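Local structure of COG0778: Nitroreductase (Streptococcus pneumoniae, 2B67) at residues A[87-95]-A[108-119]. The protein probably acts as an FMN-dependent oxidoreductase of the nitroreductase family, using NAD(P)H to reduce its substrates through the bound flavin. Numbering follows the deposited sequence. Where two conformers were deposited one is given.
Sequences LAKRARKIA and LQYFMKNLPAEF. With ACY (acetic acid), chain F.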
loop_
_atom_site.group_PDB
_atom_site.type_symbol
_atom_site.label_atom_id
_atom_site.label_comp_id
_atom_site.label_asym_id
_atom_site.label_seq_id
_atom_site.Cartn_x
_atom_site.Cartn_y
_atom_site.Cartn_z
ATOM N N LEU A 87 5.033 -15.258 -9.816
ATOM C CA LEU A 87 4.629 -14.098 -10.569
ATOM C C LEU A 87 4.385 -14.436 -12.046
ATOM O O LEU A 87 3.527 -13.818 -12.689
ATOM C CB LEU A 87 5.670 -12.999 -10.385
ATOM C CG LEU A 87 5.669 -12.190 -9.069
ATOM C CD1 LEU A 87 6.813 -11.190 -9.125
ATOM C CD2 LEU A 87 4.329 -11.434 -8.876
ATOM N N ALA A 88 5.132 -15.410 -12.581
ATOM C CA ALA A 88 4.870 -15.944 -13.935
ATOM C C ALA A 88 3.479 -16.564 -13.998
ATOM O O ALA A 88 2.690 -16.256 -14.877
ATOM C CB ALA A 88 5.952 -16.992 -14.351
ATOM N N LYS A 89 3.161 -17.453 -13.076
ATOM C CA LYS A 89 1.802 -17.990 -12.999
ATOM C C LYS A 89 0.708 -16.928 -12.787
ATOM O O LYS A 89 -0.389 -17.092 -13.290
ATOM C CB LYS A 89 1.703 -19.042 -11.922
ATOM C CG LYS A 89 2.335 -20.393 -12.357
ATOM C CD LYS A 89 1.911 -21.487 -11.400
ATOM C CE LYS A 89 2.840 -22.703 -11.499
ATOM N NZ LYS A 89 2.358 -23.607 -12.562
ATOM N N ARG A 90 1.021 -15.858 -12.047
ATOM C CA ARG A 90 0.072 -14.758 -11.802
ATOM C C ARG A 90 -0.229 -14.017 -13.105
ATOM O O ARG A 90 -1.404 -13.747 -13.397
ATOM C CB ARG A 90 0.593 -13.816 -10.695
ATOM C CG ARG A 90 -0.180 -12.473 -10.507
ATOM C CD ARG A 90 -1.690 -12.627 -10.171
ATOM N NE ARG A 90 -1.989 -13.705 -9.235
ATOM C CZ ARG A 90 -3.079 -13.828 -8.463
ATOM N NH1 ARG A 90 -4.048 -12.895 -8.405
ATOM N NH2 ARG A 90 -3.181 -14.920 -7.707
ATOM N N ALA A 91 0.809 -13.695 -13.891
ATOM C CA ALA A 91 0.604 -13.058 -15.197
ATOM C C ALA A 91 -0.249 -13.943 -16.092
ATOM O O ALA A 91 -1.160 -13.461 -16.770
ATOM C CB ALA A 91 1.934 -12.755 -15.891
ATOM N N ARG A 92 0.041 -15.241 -16.084
ATOM C CA ARG A 92 -0.643 -16.172 -16.972
ATOM C C ARG A 92 -2.102 -16.319 -16.561
ATOM O O ARG A 92 -2.987 -16.407 -17.422
ATOM C CB ARG A 92 0.068 -17.522 -16.989
ATOM C CG ARG A 92 1.302 -17.538 -17.872
ATOM C CD ARG A 92 1.931 -18.916 -17.888
ATOM N NE ARG A 92 2.534 -19.220 -19.186
ATOM C CZ ARG A 92 2.165 -20.225 -19.979
ATOM N NH1 ARG A 92 1.174 -21.046 -19.618
ATOM N NH2 ARG A 92 2.789 -20.409 -21.145
ATOM N N LYS A 93 -2.337 -16.341 -15.245
ATOM C CA LYS A 93 -3.686 -16.339 -14.665
ATOM C C LYS A 93 -4.524 -15.160 -15.172
ATOM O O LYS A 93 -5.652 -15.337 -15.576
ATOM C CB LYS A 93 -3.603 -16.271 -13.133
ATOM C CG LYS A 93 -4.959 -16.493 -12.417
ATOM C CD LYS A 93 -4.849 -16.180 -10.904
ATOM C CE LYS A 93 -6.204 -16.330 -10.201
ATOM N NZ LYS A 93 -6.579 -17.771 -10.006
ATOM N N ILE A 94 -3.961 -13.962 -15.183
ATOM C CA ILE A 94 -4.687 -12.800 -15.669
ATOM C C ILE A 94 -5.088 -13.021 -17.151
ATOM O O ILE A 94 -6.257 -12.848 -17.521
ATOM C CB ILE A 94 -3.866 -11.522 -15.399
ATOM C CG1 ILE A 94 -3.981 -11.196 -13.878
ATOM C CG2 ILE A 94 -4.356 -10.364 -16.253
ATOM C CD1 ILE A 94 -2.756 -10.792 -13.284
ATOM N N ALA A 95 -4.146 -13.472 -17.970
ATOM C CA ALA A 95 -4.446 -13.784 -19.377
ATOM C C ALA A 95 -5.517 -14.878 -19.505
ATOM O O ALA A 95 -6.450 -14.773 -20.316
ATOM C CB ALA A 95 -3.160 -14.175 -20.113
ATOM N N LEU A 108 -2.579 -10.351 -24.497
ATOM C CA LEU A 108 -2.537 -11.742 -24.068
ATOM C C LEU A 108 -1.109 -12.344 -24.119
ATOM O O LEU A 108 -0.723 -13.094 -23.230
ATOM C CB LEU A 108 -3.529 -12.595 -24.877
ATOM C CG LEU A 108 -5.031 -12.475 -24.564
ATOM C CD1 LEU A 108 -5.866 -13.193 -25.625
ATOM C CD2 LEU A 108 -5.363 -13.025 -23.177
ATOM N N GLN A 109 -0.349 -12.015 -25.169
ATOM C CA GLN A 109 1.048 -12.475 -25.339
ATOM C C GLN A 109 1.933 -11.874 -24.258
ATOM O O GLN A 109 2.859 -12.509 -23.743
ATOM C CB GLN A 109 1.570 -12.040 -26.720
ATOM C CG GLN A 109 3.093 -12.124 -26.898
ATOM C CD GLN A 109 3.568 -13.268 -27.813
ATOM O OE1 GLN A 109 3.132 -14.432 -27.689
ATOM N NE2 GLN A 109 4.479 -12.930 -28.743
ATOM N N TYR A 110 1.629 -10.631 -23.927
ATOM C CA TYR A 110 2.368 -9.928 -22.918
ATOM C C TYR A 110 2.220 -10.627 -21.566
ATOM O O TYR A 110 3.217 -10.951 -20.943
ATOM C CB TYR A 110 1.919 -8.488 -22.865
ATOM C CG TYR A 110 2.466 -7.724 -21.698
ATOM C CD1 TYR A 110 1.623 -7.321 -20.669
ATOM C CD2 TYR A 110 3.826 -7.375 -21.631
ATOM C CE1 TYR A 110 2.094 -6.591 -19.591
ATOM C CE2 TYR A 110 4.316 -6.646 -20.546
ATOM C CZ TYR A 110 3.438 -6.256 -19.531
ATOM O OH TYR A 110 3.875 -5.517 -18.452
ATOM N N PHE A 111 0.987 -10.890 -21.138
ATOM C CA PHE A 111 0.772 -11.606 -19.877
ATOM C C PHE A 111 1.189 -13.091 -19.933
ATOM O O PHE A 111 1.679 -13.637 -18.940
ATOM C CB PHE A 111 -0.684 -11.480 -19.428
ATOM C CG PHE A 111 -1.047 -10.116 -18.880
ATOM C CD1 PHE A 111 -1.965 -9.307 -19.546
ATOM C CD2 PHE A 111 -0.516 -9.668 -17.677
ATOM C CE1 PHE A 111 -2.329 -8.035 -19.033
ATOM C CE2 PHE A 111 -0.868 -8.403 -17.145
ATOM C CZ PHE A 111 -1.770 -7.577 -17.826
HETATM N N MSE A 112 0.986 -13.735 -21.083
HETATM C CA MSE A 112 1.355 -15.146 -21.252
HETATM C C MSE A 112 2.875 -15.395 -21.339
HETATM O O MSE A 112 3.360 -16.373 -20.781
HETATM C CB MSE A 112 0.679 -15.750 -22.490
HETATM C CG MSE A 112 -0.802 -16.074 -22.318
HETATM SE SE MSE A 112 -1.212 -17.234 -20.774
HETATM C CE MSE A 112 -0.437 -18.843 -21.342
ATOM N N LYS A 113 3.608 -14.509 -22.009
ATOM C CA LYS A 113 5.031 -14.714 -22.299
ATOM C C LYS A 113 5.992 -13.562 -21.939
ATOM O O LYS A 113 7.046 -13.779 -21.318
ATOM C CB LYS A 113 5.208 -15.150 -23.778
ATOM C CG LYS A 113 5.139 -16.684 -23.927
ATOM C CD LYS A 113 4.399 -17.120 -25.157
ATOM C CE LYS A 113 4.204 -18.634 -25.158
ATOM N NZ LYS A 113 3.257 -19.042 -26.270
ATOM N N ASN A 114 5.666 -12.343 -22.330
ATOM C CA ASN A 114 6.600 -11.256 -22.067
ATOM C C ASN A 114 6.781 -10.984 -20.580
ATOM O O ASN A 114 7.910 -11.035 -20.052
ATOM C CB ASN A 114 6.191 -9.980 -22.810
ATOM C CG ASN A 114 6.438 -10.096 -24.294
ATOM O OD1 ASN A 114 5.742 -10.836 -24.989
ATOM N ND2 ASN A 114 7.467 -9.402 -24.780
ATOM N N LEU A 115 5.665 -10.725 -19.912
ATOM C CA LEU A 115 5.717 -10.368 -18.522
ATOM C C LEU A 115 6.454 -11.446 -17.707
ATOM O O LEU A 115 7.422 -11.100 -17.026
ATOM C CB LEU A 115 4.331 -10.062 -17.963
ATOM C CG LEU A 115 4.225 -8.893 -16.988
ATOM C CD1 LEU A 115 2.939 -8.974 -16.125
ATOM C CD2 LEU A 115 5.469 -8.732 -16.141
ATOM N N PRO A 116 6.035 -12.729 -17.788
ATOM C CA PRO A 116 6.748 -13.779 -17.056
ATOM C C PRO A 116 8.251 -13.801 -17.312
ATOM O O PRO A 116 9.016 -14.125 -16.387
ATOM C CB PRO A 116 6.102 -15.074 -17.564
ATOM C CG PRO A 116 4.717 -14.655 -17.897
ATOM C CD PRO A 116 4.873 -13.287 -18.510
ATOM N N ALA A 117 8.662 -13.444 -18.539
ATOM C CA ALA A 117 10.082 -13.442 -18.900
ATOM C C ALA A 117 10.796 -12.342 -18.124
ATOM O O ALA A 117 11.910 -12.549 -17.624
ATOM C CB ALA A 117 10.287 -13.285 -20.439
ATOM N N GLU A 118 10.127 -11.200 -17.983
ATOM C CA GLU A 118 10.591 -10.114 -17.102
ATOM C C GLU A 118 10.741 -10.508 -15.650
ATOM O O GLU A 118 11.733 -10.162 -15.026
ATOM C CB GLU A 118 9.625 -8.955 -17.134
ATOM C CG GLU A 118 10.040 -7.900 -18.062
ATOM C CD GLU A 118 8.861 -7.183 -18.627
ATOM O OE1 GLU A 118 8.190 -6.464 -17.857
ATOM O OE2 GLU A 118 8.605 -7.350 -19.838
ATOM N N PHE A 119 9.726 -11.198 -15.117
ATOM C CA PHE A 119 9.705 -11.630 -13.727
ATOM C C PHE A 119 10.825 -12.618 -13.427
ATOM O O PHE A 119 11.396 -12.623 -12.336
ATOM C CB PHE A 119 8.367 -12.285 -13.388
ATOM C CG PHE A 119 7.213 -11.312 -13.190
ATOM C CD1 PHE A 119 5.919 -11.690 -13.568
ATOM C CD2 PHE A 119 7.412 -10.060 -12.621
ATOM C CE1 PHE A 119 4.820 -10.836 -13.371
ATOM C CE2 PHE A 119 6.331 -9.166 -12.430
ATOM C CZ PHE A 119 5.016 -9.561 -12.805
HETATM C C ACY F . -5.241 -19.581 -7.266
HETATM O O ACY F . -5.428 -20.054 -6.126
HETATM O OXT ACY F . -5.468 -18.388 -7.565
HETATM C CH3 ACY F . -4.707 -20.503 -8.324
#
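Ala91 and Ala95 let the two arms of an antiparallel helical hairpin close tightly near the flavin pocket of this nitroreductase: the axes of 87-95 and 108-119 run at 173° and approach to 7.4 Å. Ala91 is a knob in a hole formed by Phe111, Leu115, Pro116 and Phe119. Ala91 CB presses to 3.2 Å against Phe111 O. One turn on, the CB of Ala95 meets both CB of Phe111 and the selenium of Met112, a selenomethionine. At the other end the CB of Ala88 rests 3.7 Å from Pro116 CB.

Each of two aromatic rings has one face against the opposite helix and the other against a neighbour on its own helix. Phe111 receives Ile94 CG2 almost exactly along its normal, 3.9 Å from the centroid, while Tyr110 CD1 covers the opposite face. Phe119 lies between Leu115 CD2 and Leu87, whose CB touches Phe119 CD1 at 3.5 Å near the rim of the ring. His43, a residue of the flavin pocket, meets Phe119 edge to face; the Phe111 side chain comes within about 7 Å of a bound FMN.

On the partly exposed flank the chain of Met112, bent at chi2 (-54°) and chi3, carries CE over the centre of the Arg92 guanidinium, and Arg92 NE makes a weak hydrogen bond to Met112 O at 3.4 Å; Arg92 has two deposited conformers, so both contacts are tentative. Away from this seam, Lys93 NZ hydrogen-bonds to acetic acid, probably from the crystallisation liquor, and forms a salt bridge with Glu199 of the second subunit.

Small alanines thus permit the close approach, and rings packed on both faces lie between the helices; with one weak polar bond across it, the hairpin probably owes its cohesion chiefly to apolar contact.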